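PDB 1J3N: 3-oxoacyl-(acyl-carrier protein) synthase II from Thermus thermophilus, which probably catalyses the condensation of malonyl-ACP with acyl-ACP, the chain-lengthening step of bacterial fatty acid synthesis. Local coordinates for residues E242-K245 and R250-A253; I349-A354 and L403-V408. All coordinates share one frame; numbering follows the deposited sequence.

Contact 1. Residues E242-K245 and R250-A253; sequences EHAK and RIYA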
ATOM      1  N   GLU A 242      25.330  10.232   4.162  1.00 29.59           N
ATOM      2  CA  GLU A 242      26.580   9.703   4.692  1.00 31.69           C
ATOM      3  C   GLU A 242      27.015   8.444   3.951  1.00 31.41           C
ATOM      4  O   GLU A 242      28.183   8.290   3.582  1.00 30.73           O
ATOM      5  CB  GLU A 242      26.418   9.393   6.181  1.00 34.38           C
ATOM      6  CG  GLU A 242      26.191  10.623   7.054  1.00 40.90           C
ATOM      7  CD  GLU A 242      27.394  11.548   7.090  1.00 42.56           C
ATOM      8  OE1 GLU A 242      28.486  11.084   7.484  1.00 45.98           O
ATOM      9  OE2 GLU A 242      27.248  12.736   6.733  1.00 44.15           O
ATOM     10  N   HIS A 243      26.069   7.540   3.734  1.00 30.03           N
ATOM     11  CA  HIS A 243      26.373   6.301   3.036  1.00 30.74           C
ATOM     12  C   HIS A 243      26.802   6.586   1.599  1.00 30.15           C
ATOM     13  O   HIS A 243      27.668   5.904   1.059  1.00 30.17           O
ATOM     14  CB  HIS A 243      25.150   5.378   3.059  1.00 31.84           C
ATOM     15  CG  HIS A 243      25.400   4.025   2.466  1.00 33.67           C
ATOM     16  ND1 HIS A 243      25.523   3.816   1.108  1.00 34.42           N
ATOM     17  CD2 HIS A 243      25.534   2.810   3.047  1.00 33.67           C
ATOM     18  CE1 HIS A 243      25.719   2.529   0.879  1.00 35.04           C
ATOM     19  NE2 HIS A 243      25.730   1.897   2.039  1.00 34.53           N
ATOM     20  N   ALA A 244      26.208   7.609   0.991  1.00 29.60           N
ATOM     21  CA  ALA A 244      26.531   7.976  -0.380  1.00 28.32           C
ATOM     22  C   ALA A 244      27.936   8.566  -0.512  1.00 29.54           C
ATOM     23  O   ALA A 244      28.716   8.129  -1.359  1.00 26.78           O
ATOM     24  CB  ALA A 244      25.493   8.964  -0.919  1.00 28.65           C
ATOM     25  N   LYS A 245      28.259   9.558   0.315  1.00 29.75           N
ATOM     26  CA  LYS A 245      29.580  10.172   0.246  1.00 32.87           C
ATOM     27  C   LYS A 245      30.699   9.196   0.600  1.00 33.33           C
ATOM     28  O   LYS A 245      31.767   9.231  -0.009  1.00 34.63           O
ATOM     29  CB  LYS A 245      29.668  11.401   1.159  1.00 33.93           C
ATOM     30  CG  LYS A 245      29.051  12.677   0.577  1.00 38.19           C
ATOM     31  CD  LYS A 245      29.478  12.940  -0.877  1.00 38.84           C
ATOM     32  CE  LYS A 245      30.990  13.114  -1.045  1.00 40.31           C
ATOM     33  NZ  LYS A 245      31.478  14.434  -0.548  1.00 42.84           N
ATOM     34  N   ARG A 250      27.616   9.215  -7.093  1.00 27.50           N
ATOM     35  CA  ARG A 250      27.223  10.366  -7.887  1.00 28.34           C
ATOM     36  C   ARG A 250      25.839  10.692  -7.346  1.00 28.77           C
ATOM     37  O   ARG A 250      24.955   9.834  -7.333  1.00 31.30           O
ATOM     38  CB  ARG A 250      27.142  10.000  -9.373  1.00 30.82           C
ATOM     39  CG  ARG A 250      26.713  11.160 -10.272  1.00 32.94           C
ATOM     40  CD  ARG A 250      25.259  11.057 -10.717  1.00 35.52           C
ATOM     41  NE  ARG A 250      25.091  10.031 -11.743  1.00 39.81           N
ATOM     42  CZ  ARG A 250      24.915   8.736 -11.497  1.00 41.14           C
ATOM     43  NH1 ARG A 250      24.867   8.290 -10.248  1.00 41.64           N
ATOM     44  NH2 ARG A 250      24.809   7.880 -12.506  1.00 40.99           N
ATOM     45  N   ILE A 251      25.659  11.917  -6.873  1.00 25.77           N
ATOM     46  CA  ILE A 251      24.377  12.330  -6.319  1.00 27.01           C
ATOM     47  C   ILE A 251      23.627  13.215  -7.311  1.00 27.67           C
ATOM     48  O   ILE A 251      24.141  14.240  -7.764  1.00 27.90           O
ATOM     49  CB  ILE A 251      24.593  13.069  -4.983  1.00 25.31           C
ATOM     50  CG1 ILE A 251      25.190  12.097  -3.966  1.00 25.59           C
ATOM     51  CG2 ILE A 251      23.293  13.666  -4.482  1.00 24.64           C
ATOM     52  CD1 ILE A 251      25.643  12.753  -2.686  1.00 24.77           C
ATOM     53  N   TYR A 252      22.411  12.801  -7.653  1.00 26.24           N
ATOM     54  CA  TYR A 252      21.590  13.535  -8.604  1.00 26.79           C
ATOM     55  C   TYR A 252      20.910  14.736  -7.966  1.00 26.11           C
ATOM     56  O   TYR A 252      20.755  15.786  -8.597  1.00 25.76           O
ATOM     57  CB  TYR A 252      20.528  12.614  -9.187  1.00 25.63           C
ATOM     58  CG  TYR A 252      21.062  11.592 -10.154  1.00 26.79           C
ATOM     59  CD1 TYR A 252      21.554  11.980 -11.402  1.00 27.95           C
ATOM     60  CD2 TYR A 252      21.019  10.234  -9.853  1.00 24.89           C
ATOM     61  CE1 TYR A 252      21.979  11.035 -12.331  1.00 29.15           C
ATOM     62  CE2 TYR A 252      21.442   9.282 -10.770  1.00 28.07           C
ATOM     63  CZ  TYR A 252      21.914   9.689 -12.008  1.00 27.59           C
ATOM     64  OH  TYR A 252      22.291   8.745 -12.937  1.00 31.32           O
ATOM     65  N   ALA A 253      20.500  14.563  -6.716  1.00 24.50           N
ATOM     66  CA  ALA A 253      19.822  15.612  -5.967  1.00 24.02           C
ATOM     67  C   ALA A 253      19.486  15.105  -4.573  1.00 23.30           C
ATOM     68  O   ALA A 253      19.762  13.953  -4.226  1.00 20.86           O
ATOM     69  CB  ALA A 253      18.538  16.018  -6.681  1.00 22.99           C
TER
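A244 and I251 meet methyl to methyl: A244 CB, pointing from the helix toward the loop, lies 4.2 Å from I251 CD1. The isoleucine does the reaching. Its CG1 branch sits anti to the carbonyl carbon (chi1 -65°) and then runs on extended, which carries CD1 across to the helix, while CG2 is left on the loop side. K245 meets the same methyl from a neighbouring position on the helix. Its side chain bends at every bond rather than stretching out, and the aliphatic carbon CD comes to 4.2 Å from I251 CD1, with the ammonium group directed away from the isoleucine. One terminal methyl thus touches two successive helix residues, a buried alanine and an exposed lysine, by apolar packing alone.

Within 250-253, R250 points away from the helix, and its guanidinium lies against Y252. It is laid over the phenol end of the ring, tilted by about 24° from the ring plane, with Y252 CZ 3.1 Å above the guanidinium plane, and R250 CD covers the same ring face toward its rim. D85 holds both polar ends, taking Y252 OH on its carboxylate and R250 NH2 on its backbone carbonyl.

Beneath the methyls, V5 of strand 4-13 touches both A244 and I251. The contact closes a short helical connection between strands 232-240 and 253-262, both of which pair with strand 4-13, where the N- and C-terminal halves of the thiolase-type fold join.

Contact 2. Residues I349-A354 and L403-V408; sequences IATVQA and LAFKRV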
ATOM      1  N   ILE A 349      11.746  10.909 -11.394  1.00 19.39           N
ATOM      2  CA  ILE A 349      12.997  10.735 -12.112  1.00 18.27           C
ATOM      3  C   ILE A 349      13.238  11.940 -13.027  1.00 19.82           C
ATOM      4  O   ILE A 349      14.332  12.515 -13.047  1.00 20.47           O
ATOM      5  CB  ILE A 349      12.987   9.421 -12.925  1.00 20.10           C
ATOM      6  CG1 ILE A 349      12.968   8.227 -11.947  1.00 17.97           C
ATOM      7  CG2 ILE A 349      14.215   9.363 -13.839  1.00 20.42           C
ATOM      8  CD1 ILE A 349      13.062   6.863 -12.595  1.00 18.28           C
ATOM      9  N   ALA A 350      12.204  12.328 -13.768  1.00 18.82           N
ATOM     10  CA  ALA A 350      12.289  13.465 -14.672  1.00 19.83           C
ATOM     11  C   ALA A 350      12.601  14.735 -13.878  1.00 21.08           C
ATOM     12  O   ALA A 350      13.401  15.570 -14.310  1.00 22.95           O
ATOM     13  CB  ALA A 350      10.967  13.628 -15.435  1.00 16.05           C
ATOM     14  N   THR A 351      11.976  14.869 -12.711  1.00 22.34           N
ATOM     15  CA  THR A 351      12.180  16.044 -11.864  1.00 22.12           C
ATOM     16  C   THR A 351      13.603  16.098 -11.320  1.00 24.38           C
ATOM     17  O   THR A 351      14.202  17.168 -11.229  1.00 23.97           O
ATOM     18  CB  THR A 351      11.174  16.059 -10.688  1.00 24.16           C
ATOM     19  OG1 THR A 351       9.837  16.013 -11.210  1.00 23.05           O
ATOM     20  CG2 THR A 351      11.341  17.325  -9.861  1.00 23.59           C
ATOM     21  N   VAL A 352      14.148  14.943 -10.955  1.00 23.55           N
ATOM     22  CA  VAL A 352      15.515  14.883 -10.454  1.00 26.52           C
ATOM     23  C   VAL A 352      16.491  15.172 -11.596  1.00 26.20           C
ATOM     24  O   VAL A 352      17.516  15.813 -11.385  1.00 27.35           O
ATOM     25  CB  VAL A 352      15.830  13.486  -9.847  1.00 25.75           C
ATOM     26  CG1 VAL A 352      17.323  13.318  -9.641  1.00 25.66           C
ATOM     27  CG2 VAL A 352      15.108  13.334  -8.528  1.00 26.39           C
ATOM     28  N   GLN A 353      16.155  14.706 -12.802  1.00 27.64           N
ATOM     29  CA  GLN A 353      17.000  14.911 -13.984  1.00 25.75           C
ATOM     30  C   GLN A 353      17.060  16.385 -14.390  1.00 26.29           C
ATOM     31  O   GLN A 353      18.092  16.858 -14.864  1.00 25.69           O
ATOM     32  CB  GLN A 353      16.493  14.081 -15.170  1.00 24.31           C
ATOM     33  CG  GLN A 353      16.587  12.569 -14.975  1.00 23.83           C
ATOM     34  CD  GLN A 353      16.144  11.782 -16.200  1.00 22.18           C
ATOM     35  OE1 GLN A 353      15.093  12.055 -16.782  1.00 20.06           O
ATOM     36  NE2 GLN A 353      16.937  10.781 -16.583  1.00 23.37           N
ATOM     37  N   ALA A 354      15.956  17.105 -14.212  1.00 26.03           N
ATOM     38  CA  ALA A 354      15.918  18.524 -14.554  1.00 27.43           C
ATOM     39  C   ALA A 354      16.829  19.332 -13.622  1.00 27.12           C
ATOM     40  O   ALA A 354      17.450  20.299 -14.052  1.00 25.79           O
ATOM     41  CB  ALA A 354      14.496  19.052 -14.474  1.00 23.15           C
ATOM     42  N   LEU A 403       6.385  15.750  -3.651  1.00 21.48           N
ATOM     43  CA  LEU A 403       7.777  15.590  -3.277  1.00 22.30           C
ATOM     44  C   LEU A 403       8.510  16.878  -3.618  1.00 21.98           C
ATOM     45  O   LEU A 403       8.212  17.524  -4.629  1.00 22.29           O
ATOM     46  CB  LEU A 403       8.425  14.412  -4.025  1.00 20.93           C
ATOM     47  CG  LEU A 403       7.958  12.991  -3.670  1.00 21.63           C
ATOM     48  CD1 LEU A 403       8.748  11.986  -4.483  1.00 22.55           C
ATOM     49  CD2 LEU A 403       8.145  12.719  -2.194  1.00 22.21           C
ATOM     50  N   ALA A 404       9.455  17.244  -2.762  1.00 21.10           N
ATOM     51  CA  ALA A 404      10.263  18.437  -2.949  1.00 22.07           C
ATOM     52  C   ALA A 404      11.717  18.010  -3.096  1.00 22.78           C
ATOM     53  O   ALA A 404      12.275  17.343  -2.221  1.00 21.57           O
ATOM     54  CB  ALA A 404      10.112  19.377  -1.751  1.00 20.06           C
ATOM     55  N   PHE A 405      12.327  18.409  -4.207  1.00 23.20           N
ATOM     56  CA  PHE A 405      13.711  18.068  -4.484  1.00 24.73           C
ATOM     57  C   PHE A 405      14.609  19.295  -4.436  1.00 25.05           C
ATOM     58  O   PHE A 405      14.212  20.389  -4.830  1.00 26.06           O
ATOM     59  CB  PHE A 405      13.812  17.399  -5.856  1.00 23.02           C
ATOM     60  CG  PHE A 405      13.247  16.000  -5.887  1.00 26.32           C
ATOM     61  CD1 PHE A 405      13.915  14.950  -5.255  1.00 25.81           C
ATOM     62  CD2 PHE A 405      12.053  15.731  -6.553  1.00 25.61           C
ATOM     63  CE1 PHE A 405      13.405  13.651  -5.288  1.00 25.72           C
ATOM     64  CE2 PHE A 405      11.533  14.430  -6.591  1.00 25.50           C
ATOM     65  CZ  PHE A 405      12.212  13.393  -5.958  1.00 23.95           C
ATOM     66  N   LYS A 406      15.828  19.102  -3.947  1.00 28.69           N
ATOM     67  CA  LYS A 406      16.792  20.191  -3.848  1.00 31.88           C
ATOM     68  C   LYS A 406      18.031  19.902  -4.684  1.00 32.93           C
ATOM     69  O   LYS A 406      18.585  18.804  -4.622  1.00 32.71           O
ATOM     70  CB  LYS A 406      17.206  20.402  -2.387  1.00 30.78           C
ATOM     71  CG  LYS A 406      18.346  21.390  -2.216  1.00 32.10           C
ATOM     72  CD  LYS A 406      18.797  21.496  -0.766  1.00 31.02           C
ATOM     73  CE  LYS A 406      19.976  22.454  -0.650  1.00 31.13           C
ATOM     74  NZ  LYS A 406      20.445  22.585   0.757  1.00 33.34           N
ATOM     75  N   ARG A 407      18.456  20.887  -5.472  1.00 34.25           N
ATOM     76  CA  ARG A 407      19.642  20.741  -6.309  1.00 35.22           C
ATOM     77  C   ARG A 407      20.885  20.711  -5.427  1.00 36.30           C
ATOM     78  O   ARG A 407      21.105  21.604  -4.610  1.00 33.64           O
ATOM     79  CB  ARG A 407      19.746  21.905  -7.305  1.00 37.71           C
ATOM     80  CG  ARG A 407      20.990  21.858  -8.191  1.00 38.75           C
ATOM     81  CD  ARG A 407      21.088  23.062  -9.121  1.00 40.24           C
ATOM     82  NE  ARG A 407      21.178  24.329  -8.396  1.00 44.90           N
ATOM     83  CZ  ARG A 407      22.122  24.619  -7.503  1.00 47.26           C
ATOM     84  NH1 ARG A 407      23.067  23.735  -7.211  1.00 48.60           N
ATOM     85  NH2 ARG A 407      22.126  25.803  -6.903  1.00 48.22           N
ATOM     86  N   VAL A 408      21.690  19.668  -5.595  1.00 37.64           N
ATOM     87  CA  VAL A 408      22.915  19.513  -4.822  1.00 39.26           C
ATOM     88  C   VAL A 408      24.083  20.097  -5.616  1.00 40.29           C
ATOM     89  O   VAL A 408      23.877  20.423  -6.806  1.00 43.53           O
ATOM     90  CB  VAL A 408      23.173  18.015  -4.516  1.00 39.34           C
ATOM     91  CG1 VAL A 408      24.549  17.817  -3.910  1.00 41.33           C
ATOM     92  CG2 VAL A 408      22.115  17.503  -3.560  1.00 39.41           C
ATOM     93  OXT VAL A 408      25.184  20.231  -5.048  1.00 39.83           O
TER
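F405 and V352 come together through their first torsions. In F405, chi1 of -72° sets the ring beside the backbone N and anti to the carbonyl carbon, where it meets the helix. In V352, chi1 of 166° turns CG1 anti to the backbone N and leaves CG2 as the branch that meets the ring. That methyl sits over one face of the phenyl group, offset toward the CE1 rim, 3.8 Å from the F405 centroid and 15° off the ring normal, a clear CH-pi contact. V352 CG2 comes within 3.7 Å of F405 CE1.

T351, the preceding residue on the helix, brings its methyl to the CD2 rim, from the same side of the ring plane as V352. T351 CG2 approaches F405 CD2 at 3.7 Å, obliquely rather than over the face. Both helix side chains run about at right angles to the phenylalanine, so its ring is touched at CD2 by one methyl and covered around CE1 by the other. The threonine is amphipathic here: CG2 serves the apolar contact, while OG1 is hydrogen-bonded to the carbonyl O of E347, one turn earlier, which satisfies the hydroxyl inside a buried interface.

All three residues are buried, and the contact is purely apolar. Neighbouring strands complete the pocket, with L255 touching F405, and A389 and S391 touching T351. The other side of the helix carries Q353, whose amide is hydrogen-bonded to Q19 O and Q26 NE2 of helix 19-28. This is the alpha-on-beta packing of the layered thiolase fold: helix 343-357 lies on the sheet at strand 399-406, whose inward phenylalanine fits against two successive helix residues.

How the contacts relate
Following the chain from the N terminus, contact 1 closes first, joining helix 241-246 to the loop just beyond it across a gap of only four residues. Contact 2 comes later and spans 48 residues, returning the C-terminal strand 399-406 to helix 343-357. The two are in series, neither nested nor crossed, yet their centres lie about 13 Å apart and they touch. Y252 packs on V352 CG1 and sets its ring edge-to-face with Y356, while I251 and A253 meet the C-terminal V408. Since strand 253-262 pairs with both 4-13 and 399-406, the start of the C-terminal half is tied to the chain's last strand and to the buried helix 343-357 packed against it.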